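Side-chain contacts in WbmS, polysaccharide deacetylase involved in O-antigen biosynthesis (Bordetella bronchiseptica, PDB 3HFT), which probably removes acetyl groups from a polysaccharide intermediate of O-antigen biosynthesis, with a zinc ion bound in its deacetylase domain: residues A[58-62]-A[63-67]; A[241-244]-A[245-249]. One frame throughout, in Å; residues are numbered along the deposited sequence. Where two conformers were deposited one is given.

Interaction 1: residues A[58-62]-A[63-67]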
loop_
_atom_site.group_PDB
_atom_site.type_symbol
_atom_site.label_atom_id
_atom_site.label_comp_id
_atom_site.label_asym_id
_atom_site.label_seq_id
_atom_site.Cartn_x
_atom_site.Cartn_y
_atom_site.Cartn_z
ATOM N N ASP A 58 4.104 11.205 -28.162
ATOM C CA ASP A 58 4.624 10.856 -29.492
ATOM C C ASP A 58 5.379 9.525 -29.518
ATOM O O ASP A 58 5.217 8.721 -30.427
ATOM C CB ASP A 58 5.518 11.966 -30.014
ATOM C CG ASP A 58 4.748 13.235 -30.343
ATOM O OD1 ASP A 58 3.506 13.181 -30.528
ATOM O OD2 ASP A 58 5.412 14.288 -30.399
ATOM N N LEU A 59 6.152 9.270 -28.477
ATOM C CA LEU A 59 6.919 8.049 -28.360
ATOM C C LEU A 59 6.012 6.815 -28.260
ATOM O O LEU A 59 6.206 5.817 -28.977
ATOM C CB LEU A 59 7.834 8.189 -27.140
ATOM C CG LEU A 59 9.207 7.556 -27.166
ATOM C CD1 LEU A 59 9.966 7.999 -28.398
ATOM C CD2 LEU A 59 9.989 7.916 -25.892
ATOM N N ILE A 60 4.982 6.888 -27.416
ATOM C CA ILE A 60 4.022 5.775 -27.282
ATOM C C ILE A 60 3.124 5.615 -28.528
ATOM O O ILE A 60 2.919 4.494 -29.010
ATOM C CB ILE A 60 3.188 5.925 -26.000
ATOM C CG1 ILE A 60 4.113 6.057 -24.788
ATOM C CG2 ILE A 60 2.257 4.722 -25.798
ATOM C CD1 ILE A 60 5.230 4.955 -24.703
ATOM N N GLU A 61 2.618 6.732 -29.073
ATOM C CA GLU A 61 1.864 6.696 -30.320
ATOM C C GLU A 61 2.682 6.080 -31.457
ATOM O O GLU A 61 2.158 5.303 -32.231
ATOM C CB GLU A 61 1.325 8.088 -30.688
ATOM C CG GLU A 61 0.226 8.491 -29.694
ATOM C CD GLU A 61 -0.635 9.683 -30.111
ATOM O OE1 GLU A 61 -0.159 10.546 -30.887
ATOM O OE2 GLU A 61 -1.788 9.755 -29.593
ATOM N N GLY A 62 3.973 6.384 -31.525
ATOM C CA GLY A 62 4.837 5.798 -32.546
ATOM C C GLY A 62 4.958 4.285 -32.466
ATOM O O GLY A 62 5.161 3.621 -33.485
ATOM N N ALA A 63 4.836 3.740 -31.258
ATOM C CA ALA A 63 4.884 2.301 -31.027
ATOM C C ALA A 63 3.544 1.663 -31.325
ATOM O O ALA A 63 3.459 0.470 -31.582
ATOM C CB ALA A 63 5.298 2.026 -29.564
ATOM N N GLY A 64 2.482 2.454 -31.257
ATOM C CA GLY A 64 1.144 1.965 -31.521
ATOM C C GLY A 64 0.568 1.048 -30.462
ATOM O O GLY A 64 -0.247 0.192 -30.783
ATOM N N VAL A 65 0.977 1.231 -29.207
ATOM C CA VAL A 65 0.524 0.382 -28.086
ATOM C C VAL A 65 -0.447 1.127 -27.147
ATOM O O VAL A 65 -0.541 2.369 -27.169
ATOM C CB VAL A 65 1.753 -0.125 -27.241
ATOM C CG1 VAL A 65 2.780 -0.812 -28.137
ATOM C CG2 VAL A 65 2.456 1.036 -26.475
ATOM N N CYS A 66 -1.161 0.350 -26.339
ATOM C CA CYS A 66 -2.031 0.863 -25.280
ATOM C C CYS A 66 -1.211 1.484 -24.161
ATOM O O CYS A 66 -0.053 1.125 -23.952
ATOM C CB CYS A 66 -2.848 -0.273 -24.648
ATOM S SG CYS A 66 -4.183 -0.885 -25.666
ATOM N N ALA A 67 -1.830 2.400 -23.420
ATOM C CA ALA A 67 -1.196 2.998 -22.263
ATOM C C ALA A 67 -2.249 3.716 -21.419
ATOM O O ALA A 67 -3.327 4.051 -21.910
ATOM C CB ALA A 67 -0.041 3.949 -22.681
HETATM O O HOH W 1 -0.236 4.025 -29.341
#
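Ala63 N, where helix 50-63 runs out, is shared between two carbonyls of the preceding turn: a weak bond of 3.4 Å runs from Ala63 N to Leu59 O and another of 3.0 Å from Ala63 N to Ile60 O. Its methyl lies against the same turn, Ala63 CB 3.5 Å from Ile60 O, and meets Leu253 of helix 245-256. Gly64 N is divided in the same way, binding Ile60 O and Glu61 O weakly at N-H...O angles of 133° and 130°. Gly64 is the first residue to leave helical geometry, and its positive phi turns the chain out of the helix. Helix 50-63 here gives way to strand 67-71 of the parallel sheet, the helix-to-strand connection of a beta-alpha-beta unit in the deacetylase domain. Ile60 O takes a third donor, a water that also donates to Val65 O and so bridges the helix end to the departing chain. The side chain of Val65 crosses that of Ile60 at about a right angle, with Val65 CG2 3.8 Å from Ile60 CG2. Because Ile60 holds CG2 anti to its own backbone N, this methyl faces the returning chain. Ala67 opens the strand with CB 3.9 Å from the same Ile60 CG2, and Phe43 and Phe87 from the two neighbouring strands pack on both Ile60 and Ala67.

Interaction 2: residues A[241-244]-A[245-249]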
loop_
_atom_site.group_PDB
_atom_site.type_symbol
_atom_site.label_atom_id
_atom_site.label_comp_id
_atom_site.label_asym_id
_atom_site.label_seq_id
_atom_site.Cartn_x
_atom_site.Cartn_y
_atom_site.Cartn_z
ATOM N N THR A 241 22.791 10.872 -22.637
ATOM C CA THR A 241 23.107 10.152 -23.869
ATOM C C THR A 241 23.483 8.680 -23.613
ATOM O O THR A 241 23.628 7.904 -24.553
ATOM C CB THR A 241 24.185 10.887 -24.728
ATOM O OG1 THR A 241 25.337 11.145 -23.931
ATOM C CG2 THR A 241 23.636 12.196 -25.267
ATOM N N SER A 242 23.646 8.297 -22.352
ATOM C CA SER A 242 23.863 6.885 -22.005
ATOM C C SER A 242 22.503 6.204 -21.844
ATOM O O SER A 242 21.495 6.677 -22.377
ATOM C CB SER A 242 24.667 6.777 -20.706
ATOM O OG SER A 242 23.891 7.175 -19.589
ATOM N N ALA A 243 22.476 5.076 -21.138
ATOM C CA ALA A 243 21.229 4.386 -20.850
ATOM C C ALA A 243 20.477 5.137 -19.756
ATOM O O ALA A 243 21.095 5.655 -18.805
ATOM C CB ALA A 243 21.515 2.974 -20.393
ATOM N N GLY A 244 19.153 5.198 -19.879
ATOM C CA GLY A 244 18.331 5.781 -18.839
ATOM C C GLY A 244 16.884 5.378 -19.048
ATOM O O GLY A 244 16.601 4.407 -19.779
ATOM N N SER A 245 15.980 6.144 -18.451
ATOM C CA SER A 245 14.534 5.876 -18.495
ATOM C C SER A 245 13.981 5.828 -19.906
ATOM O O SER A 245 13.129 4.993 -20.210
ATOM C CB SER A 245 13.765 6.926 -17.688
ATOM O OG SER A 245 14.134 6.880 -16.304
ATOM N N ARG A 246 14.465 6.703 -20.780
ATOM C CA ARG A 246 13.991 6.765 -22.153
ATOM C C ARG A 246 14.455 5.555 -22.958
ATOM O O ARG A 246 13.665 4.922 -23.663
ATOM C CB ARG A 246 14.501 8.028 -22.836
ATOM C CG ARG A 246 13.884 8.321 -24.185
ATOM C CD ARG A 246 14.607 9.499 -24.817
ATOM N NE ARG A 246 13.933 9.968 -26.014
ATOM C CZ ARG A 246 12.856 10.749 -26.034
ATOM N NH1 ARG A 246 12.285 11.146 -24.936
ATOM N NH2 ARG A 246 12.324 11.107 -27.180
ATOM N N THR A 247 15.732 5.221 -22.866
ATOM C CA THR A 247 16.245 4.088 -23.628
ATOM C C THR A 247 15.666 2.766 -23.085
ATOM O O THR A 247 15.423 1.852 -23.848
ATOM C CB THR A 247 17.764 4.060 -23.680
ATOM O OG1 THR A 247 18.281 3.940 -22.366
ATOM C CG2 THR A 247 18.329 5.315 -24.381
ATOM N N PHE A 248 15.384 2.697 -21.786
ATOM C CA PHE A 248 14.740 1.522 -21.197
ATOM C C PHE A 248 13.354 1.354 -21.831
ATOM O O PHE A 248 12.980 0.273 -22.254
ATOM C CB PHE A 248 14.654 1.723 -19.692
ATOM C CG PHE A 248 13.920 0.643 -18.922
ATOM C CD1 PHE A 248 12.568 0.752 -18.660
ATOM C CD2 PHE A 248 14.608 -0.434 -18.375
ATOM C CE1 PHE A 248 11.920 -0.190 -17.903
ATOM C CE2 PHE A 248 13.955 -1.375 -17.611
ATOM C CZ PHE A 248 12.606 -1.249 -17.376
ATOM N N LEU A 249 12.597 2.446 -21.890
ATOM C CA LEU A 249 11.251 2.400 -22.469
ATOM C C LEU A 249 11.322 2.081 -23.933
ATOM O O LEU A 249 10.527 1.287 -24.438
ATOM C CB LEU A 249 10.562 3.750 -22.279
ATOM C CG LEU A 249 9.185 3.933 -22.909
ATOM C CD1 LEU A 249 8.149 2.892 -22.444
ATOM C CD2 LEU A 249 8.712 5.389 -22.599
#
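The start of helix 245-256, the last helix of the chain, carries one half of a capping box: Thr247, three residues after the N-cap Gly244, takes the N-H of Gly244, while Thr247 N, which glycine has no side chain to bind, donates to Asn215 OD1. The carbonyl of Gly244 opens the helical bonding: Phe248 N donates to Gly244 O at 2.9 Å. Through its amide, Gly244 also binds Thr247: Gly244 N donates to Thr247 OG1 at 2.9 Å, and the N-H...O angle of 167° makes this bond nearly straight. The hydroxyl reaches back because Thr247 chi1 of 61° sets OG1 between its own backbone N and carbonyl carbon. Thr247 CG2 then falls 4.0 Å from Ser242 O, while Ala243 CB lies 3.9 Å from Thr247 OG1, so that the threonine rests along the incoming chain. The methylene of Phe248 sits close to the carbonyl of Gly244, with Phe248 CB 3.3 Å from Gly244 O, but its ring leads away to stack on Trp177 and meet Trp196. Asn215 ND2 donates to Ser242 O, and Ser245 OG turns instead to Thr216 O. With Gly244 bonded through both N and O to the first turn, the last loop residue is held against it, and Thr247 N, and more weakly Arg246 N, find a side-chain acceptor where no preceding turn exists.

Overall arrangement
Following the chain from the N terminus, interaction 1 comes first, closing the short turn that carries helix 50-63 into strand 67-71. Interaction 2 lies far later, where the loop after helix 219-224 enters helix 245-256. The two are in series, neither nesting nor crossing: one ends a helix, the other starts one. Their centres are about 17 Å apart, yet the helices touch, with Leu59 CD2 4.0 Å from Arg246 CZ and Ile60 CD1 4.1 Å from Leu249 CD2. A salt bridge from Arg246 to Asp55 adds a polar tie. The C-terminal helix is thereby joined to helix 50-63 beside the central parallel sheet.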